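Checkpoint serine/threonine-protein kinase BUB1 (Saccharomyces cerevisiae, PDB 3ESL) signals in the mitotic spindle assembly checkpoint as a protein kinase, delaying anaphase until chromosomes are bioriented on the spindle and helping to repair faulty kinetochore-microtubule attachments. Local coordinates at residues 125-137 with 176-188. Numbering follows the deposited sequence.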
loop_
_atom_site.group_PDB
_atom_site.type_symbol
_atom_site.label_atom_id
_atom_site.label_comp_id
_atom_site.label_asym_id
_atom_site.label_seq_id
_atom_site.Cartn_x
_atom_site.Cartn_y
_atom_site.Cartn_z
ATOM N N LEU A 125 4.520 -4.744 11.446
ATOM C CA LEU A 125 5.230 -5.755 12.213
ATOM C C LEU A 125 5.283 -5.351 13.682
ATOM O O LEU A 125 5.118 -6.200 14.556
ATOM C CB LEU A 125 6.642 -5.965 11.685
ATOM C CG LEU A 125 6.775 -6.536 10.271
ATOM C CD1 LEU A 125 8.238 -6.785 9.939
ATOM C CD2 LEU A 125 5.939 -7.816 10.125
ATOM N N GLU A 126 5.498 -4.059 13.936
ATOM C CA GLU A 126 5.520 -3.550 15.322
ATOM C C GLU A 126 4.209 -3.838 16.061
ATOM O O GLU A 126 4.222 -4.395 17.179
ATOM C CB GLU A 126 5.856 -2.050 15.353
ATOM C CG GLU A 126 5.594 -1.408 16.727
ATOM C CD GLU A 126 5.941 0.067 16.799
ATOM O OE1 GLU A 126 6.181 0.710 15.745
ATOM O OE2 GLU A 126 5.980 0.587 17.937
ATOM N N ASN A 127 3.093 -3.465 15.445
ATOM C CA ASN A 127 1.763 -3.707 16.006
ATOM C C ASN A 127 1.479 -5.195 16.211
ATOM O O ASN A 127 0.780 -5.574 17.160
ATOM C CB ASN A 127 0.674 -3.059 15.150
ATOM C CG ASN A 127 0.739 -1.534 15.166
ATOM O OD1 ASN A 127 1.241 -0.929 16.113
ATOM N ND2 ASN A 127 0.220 -0.911 14.118
ATOM N N ALA A 128 2.041 -6.029 15.337
ATOM C CA ALA A 128 1.910 -7.484 15.458
ATOM C C ALA A 128 2.917 -8.052 16.448
ATOM O O ALA A 128 3.010 -9.266 16.609
ATOM C CB ALA A 128 2.081 -8.160 14.106
ATOM N N GLN A 129 3.685 -7.170 17.088
ATOM C CA GLN A 129 4.676 -7.557 18.095
ATOM C C GLN A 129 5.864 -8.361 17.551
ATOM O O GLN A 129 6.498 -9.128 18.277
ATOM C CB GLN A 129 4.008 -8.262 19.300
ATOM C CG GLN A 129 2.745 -7.591 19.790
ATOM C CD GLN A 129 1.529 -8.459 19.595
ATOM O OE1 GLN A 129 1.461 -9.566 20.135
ATOM N NE2 GLN A 129 0.546 -7.958 18.861
ATOM N N PHE A 130 6.167 -8.193 16.260
ATOM C CA PHE A 130 7.429 -8.663 15.725
ATOM C C PHE A 130 8.414 -7.518 15.921
ATOM O O PHE A 130 8.848 -6.871 14.964
ATOM C CB PHE A 130 7.318 -9.056 14.237
ATOM C CG PHE A 130 6.516 -10.312 13.989
ATOM C CD1 PHE A 130 7.052 -11.572 14.275
ATOM C CD2 PHE A 130 5.228 -10.236 13.470
ATOM C CE1 PHE A 130 6.303 -12.738 14.036
ATOM C CE2 PHE A 130 4.478 -11.386 13.227
ATOM C CZ PHE A 130 5.014 -12.635 13.508
ATOM N N PHE A 131 8.757 -7.258 17.181
ATOM C CA PHE A 131 9.431 -6.013 17.543
ATOM C C PHE A 131 10.798 -5.830 16.891
ATOM O O PHE A 131 11.085 -4.774 16.311
ATOM C CB PHE A 131 9.499 -5.858 19.076
ATOM C CG PHE A 131 8.153 -5.639 19.719
ATOM C CD1 PHE A 131 7.425 -4.483 19.468
ATOM C CD2 PHE A 131 7.620 -6.596 20.586
ATOM C CE1 PHE A 131 6.177 -4.281 20.050
ATOM C CE2 PHE A 131 6.378 -6.402 21.181
ATOM C CZ PHE A 131 5.651 -5.246 20.914
ATOM N N LEU A 132 11.637 -6.855 16.959
ATOM C CA LEU A 132 12.997 -6.721 16.451
ATOM C C LEU A 132 13.073 -6.849 14.923
ATOM O O LEU A 132 13.935 -6.243 14.285
ATOM C CB LEU A 132 13.967 -7.663 17.183
ATOM C CG LEU A 132 14.025 -7.433 18.709
ATOM C CD1 LEU A 132 14.864 -8.490 19.412
ATOM C CD2 LEU A 132 14.493 -6.020 19.077
ATOM N N GLU A 133 12.141 -7.602 14.343
ATOM C CA GLU A 133 12.009 -7.653 12.883
ATOM C C GLU A 133 11.635 -6.274 12.336
ATOM O O GLU A 133 12.152 -5.858 11.286
ATOM C CB GLU A 133 10.968 -8.689 12.456
ATOM C CG GLU A 133 11.383 -10.138 12.725
ATOM C CD GLU A 133 10.915 -10.666 14.080
ATOM O OE1 GLU A 133 10.666 -9.871 15.015
ATOM O OE2 GLU A 133 10.795 -11.904 14.209
ATOM N N ALA A 134 10.745 -5.579 13.046
ATOM C CA ALA A 134 10.322 -4.229 12.657
ATOM C C ALA A 134 11.494 -3.247 12.642
ATOM O O ALA A 134 11.573 -2.382 11.765
ATOM C CB ALA A 134 9.207 -3.729 13.559
ATOM N N LYS A 135 12.416 -3.386 13.598
ATOM C CA LYS A 135 13.606 -2.530 13.643
ATOM C C LYS A 135 14.508 -2.832 12.455
ATOM O O LYS A 135 14.966 -1.916 11.777
ATOM C CB LYS A 135 14.367 -2.715 14.974
ATOM C CG LYS A 135 15.723 -2.030 15.031
ATOM C CD LYS A 135 16.310 -2.098 16.436
ATOM C CE LYS A 135 17.677 -1.440 16.496
ATOM N NZ LYS A 135 17.950 -0.935 17.868
ATOM N N VAL A 136 14.725 -4.115 12.178
ATOM C CA VAL A 136 15.608 -4.530 11.092
ATOM C C VAL A 136 15.074 -4.019 9.745
ATOM O O VAL A 136 15.846 -3.629 8.865
ATOM C CB VAL A 136 15.801 -6.058 11.060
ATOM C CG1 VAL A 136 16.646 -6.480 9.861
ATOM C CG2 VAL A 136 16.467 -6.531 12.351
ATOM N N LEU A 137 13.753 -4.010 9.611
ATOM C CA LEU A 137 13.128 -3.512 8.390
ATOM C C LEU A 137 13.437 -2.029 8.155
ATOM O O LEU A 137 13.715 -1.622 7.023
ATOM C CB LEU A 137 11.633 -3.760 8.441
ATOM C CG LEU A 137 10.829 -3.651 7.159
ATOM C CD1 LEU A 137 11.488 -4.421 6.010
ATOM C CD2 LEU A 137 9.442 -4.170 7.478
ATOM N N PRO A 176 22.879 -12.936 14.367
ATOM C CA PRO A 176 21.744 -12.021 14.364
ATOM C C PRO A 176 20.446 -12.738 13.988
ATOM O O PRO A 176 20.144 -12.906 12.800
ATOM C CB PRO A 176 22.131 -10.991 13.293
ATOM C CG PRO A 176 23.193 -11.675 12.425
ATOM C CD PRO A 176 23.523 -13.013 13.044
ATOM N N ASP A 177 19.688 -13.163 14.996
ATOM C CA ASP A 177 18.475 -13.927 14.737
ATOM C C ASP A 177 17.319 -13.061 14.233
ATOM O O ASP A 177 16.560 -13.507 13.377
ATOM C CB ASP A 177 18.044 -14.756 15.948
ATOM C CG ASP A 177 17.103 -15.894 15.566
ATOM O OD1 ASP A 177 17.522 -16.794 14.800
ATOM O OD2 ASP A 177 15.941 -15.888 16.030
ATOM N N SER A 178 17.192 -11.835 14.748
ATOM C CA SER A 178 16.117 -10.933 14.307
ATOM C C SER A 178 16.214 -10.621 12.815
ATOM O O SER A 178 15.194 -10.545 12.126
ATOM C CB SER A 178 16.078 -9.644 15.129
ATOM O OG SER A 178 17.180 -8.802 14.855
ATOM N N ARG A 179 17.443 -10.461 12.326
ATOM C CA ARG A 179 17.680 -10.246 10.899
ATOM C C ARG A 179 17.306 -11.492 10.099
ATOM O O ARG A 179 16.685 -11.398 9.036
ATOM C CB ARG A 179 19.137 -9.859 10.624
ATOM C CG ARG A 179 19.628 -8.659 11.418
ATOM C CD ARG A 179 20.546 -7.792 10.577
ATOM N NE ARG A 179 21.310 -6.844 11.387
ATOM C CZ ARG A 179 22.640 -6.823 11.466
ATOM N NH1 ARG A 179 23.370 -7.692 10.771
ATOM N NH2 ARG A 179 23.243 -5.922 12.231
ATOM N N GLU A 180 17.684 -12.659 10.619
ATOM C CA GLU A 180 17.355 -13.929 9.975
ATOM C C GLU A 180 15.866 -14.256 10.057
ATOM O O GLU A 180 15.315 -14.877 9.147
ATOM C CB GLU A 180 18.196 -15.070 10.554
ATOM C CG GLU A 180 19.548 -15.240 9.861
ATOM C CD GLU A 180 19.434 -15.848 8.463
ATOM O OE1 GLU A 180 18.434 -16.550 8.184
ATOM O OE2 GLU A 180 20.355 -15.631 7.641
ATOM N N ARG A 181 15.230 -13.832 11.147
ATOM C CA ARG A 181 13.783 -13.960 11.313
ATOM C C ARG A 181 13.051 -13.085 10.289
ATOM O O ARG A 181 12.101 -13.545 9.650
ATOM C CB ARG A 181 13.354 -13.588 12.734
ATOM C CG ARG A 181 13.520 -14.704 13.774
ATOM C CD ARG A 181 12.863 -14.312 15.088
ATOM N NE ARG A 181 13.597 -13.242 15.760
ATOM C CZ ARG A 181 13.051 -12.347 16.578
ATOM N NH1 ARG A 181 11.749 -12.369 16.830
ATOM N NH2 ARG A 181 13.808 -11.416 17.139
ATOM N N LEU A 182 13.511 -11.842 10.125
ATOM C CA LEU A 182 12.953 -10.944 9.101
ATOM C C LEU A 182 13.146 -11.507 7.695
ATOM O O LEU A 182 12.200 -11.532 6.902
ATOM C CB LEU A 182 13.534 -9.527 9.189
ATOM C CG LEU A 182 12.954 -8.548 8.143
ATOM C CD1 LEU A 182 11.459 -8.304 8.365
ATOM C CD2 LEU A 182 13.716 -7.236 8.099
ATOM N N LYS A 183 14.365 -11.953 7.392
ATOM C CA LYS A 183 14.660 -12.580 6.106
ATOM C C LYS A 183 13.659 -13.698 5.799
ATOM O O LYS A 183 13.115 -13.764 4.694
ATOM C CB LYS A 183 16.086 -13.133 6.085
ATOM C CG LYS A 183 16.520 -13.672 4.723
ATOM C CD LYS A 183 17.864 -14.391 4.794
ATOM C CE LYS A 183 19.022 -13.424 5.027
ATOM N NZ LYS A 183 20.340 -14.125 4.946
ATOM N N GLY A 184 13.426 -14.563 6.786
ATOM C CA GLY A 184 12.434 -15.633 6.682
ATOM C C GLY A 184 11.032 -15.110 6.409
ATOM O O GLY A 184 10.310 -15.659 5.570
ATOM N N ARG A 185 10.654 -14.041 7.112
ATOM C CA ARG A 185 9.359 -13.384 6.912
ATOM C C ARG A 185 9.222 -12.759 5.522
ATOM O O ARG A 185 8.105 -12.640 5.007
ATOM C CB ARG A 185 9.121 -12.291 7.960
ATOM C CG ARG A 185 9.036 -12.783 9.395
ATOM C CD ARG A 185 8.098 -11.913 10.220
ATOM N NE ARG A 185 6.694 -12.170 9.896
ATOM C CZ ARG A 185 6.014 -13.254 10.265
ATOM N NH1 ARG A 185 6.602 -14.207 10.987
ATOM N NH2 ARG A 185 4.740 -13.383 9.917
ATOM N N LEU A 186 10.342 -12.343 4.929
ATOM C CA LEU A 186 10.314 -11.646 3.638
ATOM C C LEU A 186 10.276 -12.570 2.428
ATOM O O LEU A 186 9.951 -12.128 1.330
ATOM C CB LEU A 186 11.484 -10.653 3.508
ATOM C CG LEU A 186 11.392 -9.368 4.339
ATOM C CD1 LEU A 186 12.685 -8.545 4.280
ATOM C CD2 LEU A 186 10.192 -8.520 3.921
ATOM N N ILE A 187 10.609 -13.849 2.621
ATOM C CA ILE A 187 10.631 -14.802 1.508
ATOM C C ILE A 187 9.266 -14.807 0.839
ATOM O O ILE A 187 8.255 -15.076 1.485
ATOM C CB ILE A 187 10.985 -16.256 1.962
ATOM C CG1 ILE A 187 12.400 -16.332 2.559
ATOM C CG2 ILE A 187 10.821 -17.239 0.808
ATOM C CD1 ILE A 187 13.524 -15.933 1.613
ATOM N N TYR A 188 9.255 -14.488 -0.451
ATOM C CA TYR A 188 8.019 -14.402 -1.211
ATOM C C TYR A 188 7.377 -15.783 -1.375
ATOM O O TYR A 188 8.057 -16.758 -1.716
ATOM C CB TYR A 188 8.283 -13.795 -2.590
ATOM C CG TYR A 188 7.021 -13.672 -3.395
ATOM C CD1 TYR A 188 6.011 -12.789 -3.008
ATOM C CD2 TYR A 188 6.819 -14.447 -4.531
ATOM C CE1 TYR A 188 4.839 -12.675 -3.735
ATOM C CE2 TYR A 188 5.636 -14.339 -5.274
ATOM C CZ TYR A 188 4.657 -13.452 -4.868
ATOM O OH TYR A 188 3.488 -13.339 -5.593
HETATM O O HOH W 1 11.250 -9.377 18.098
#
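Glu133 OE2 meets Arg181 NH1 at 2.8 Å in a salt bridge between two helices of the all-alpha, TPR-type N-terminal domain of BUB1. Helix 177-186 lies across helix 131-137 almost at a right angle (82°), their axes 8.4 Å apart. The carboxylate sits over one face of the guanidinium, the two planes turned 65° apart, so the pair is not a flat, two-pronged one. A bend at chi2 swings the Glu133 carboxylate over to Arg181, whose charge is probably a welcome partner for this otherwise buried acid. On its own helix, Arg181 NE also pairs with Asp177 OD2, at a longer 3.5 Å. A water accepts from Arg181 NH1 and from Leu132 N, thereby serving a backbone N-H in the first turn of helix 131-137. A methionine in place of Arg181 would probably leave the Glu133 carboxylate and Asp177 without their shared counter-charge, and the water without one of its donors.

Leu182 forms the apolar centre, a knob in the hole made by Leu125, Glu133, Val136 and Leu137. Its branched end suits the place: CD1 reaches Leu125 CD1, while CD2 lies 3.5 Å from Val136 CG1. Ser178, small enough for a close approach, sets its CB 3.5 Å from Leu132 CB.

Just before helix 131-137, at its N-cap position, Phe130 offers a ring face to Arg185. Bends at chi2 and chi3 fold the arginine over it, and the two planes lie within 25° of parallel. This cation-pi stack still lets Arg185 NE form a salt bridge with Glu99 of helix 95-108, tying a third helix to the junction. Arg185 CD joins in through a CH-pi contact, 4.2 Å from the centroid of the Phe130 ring.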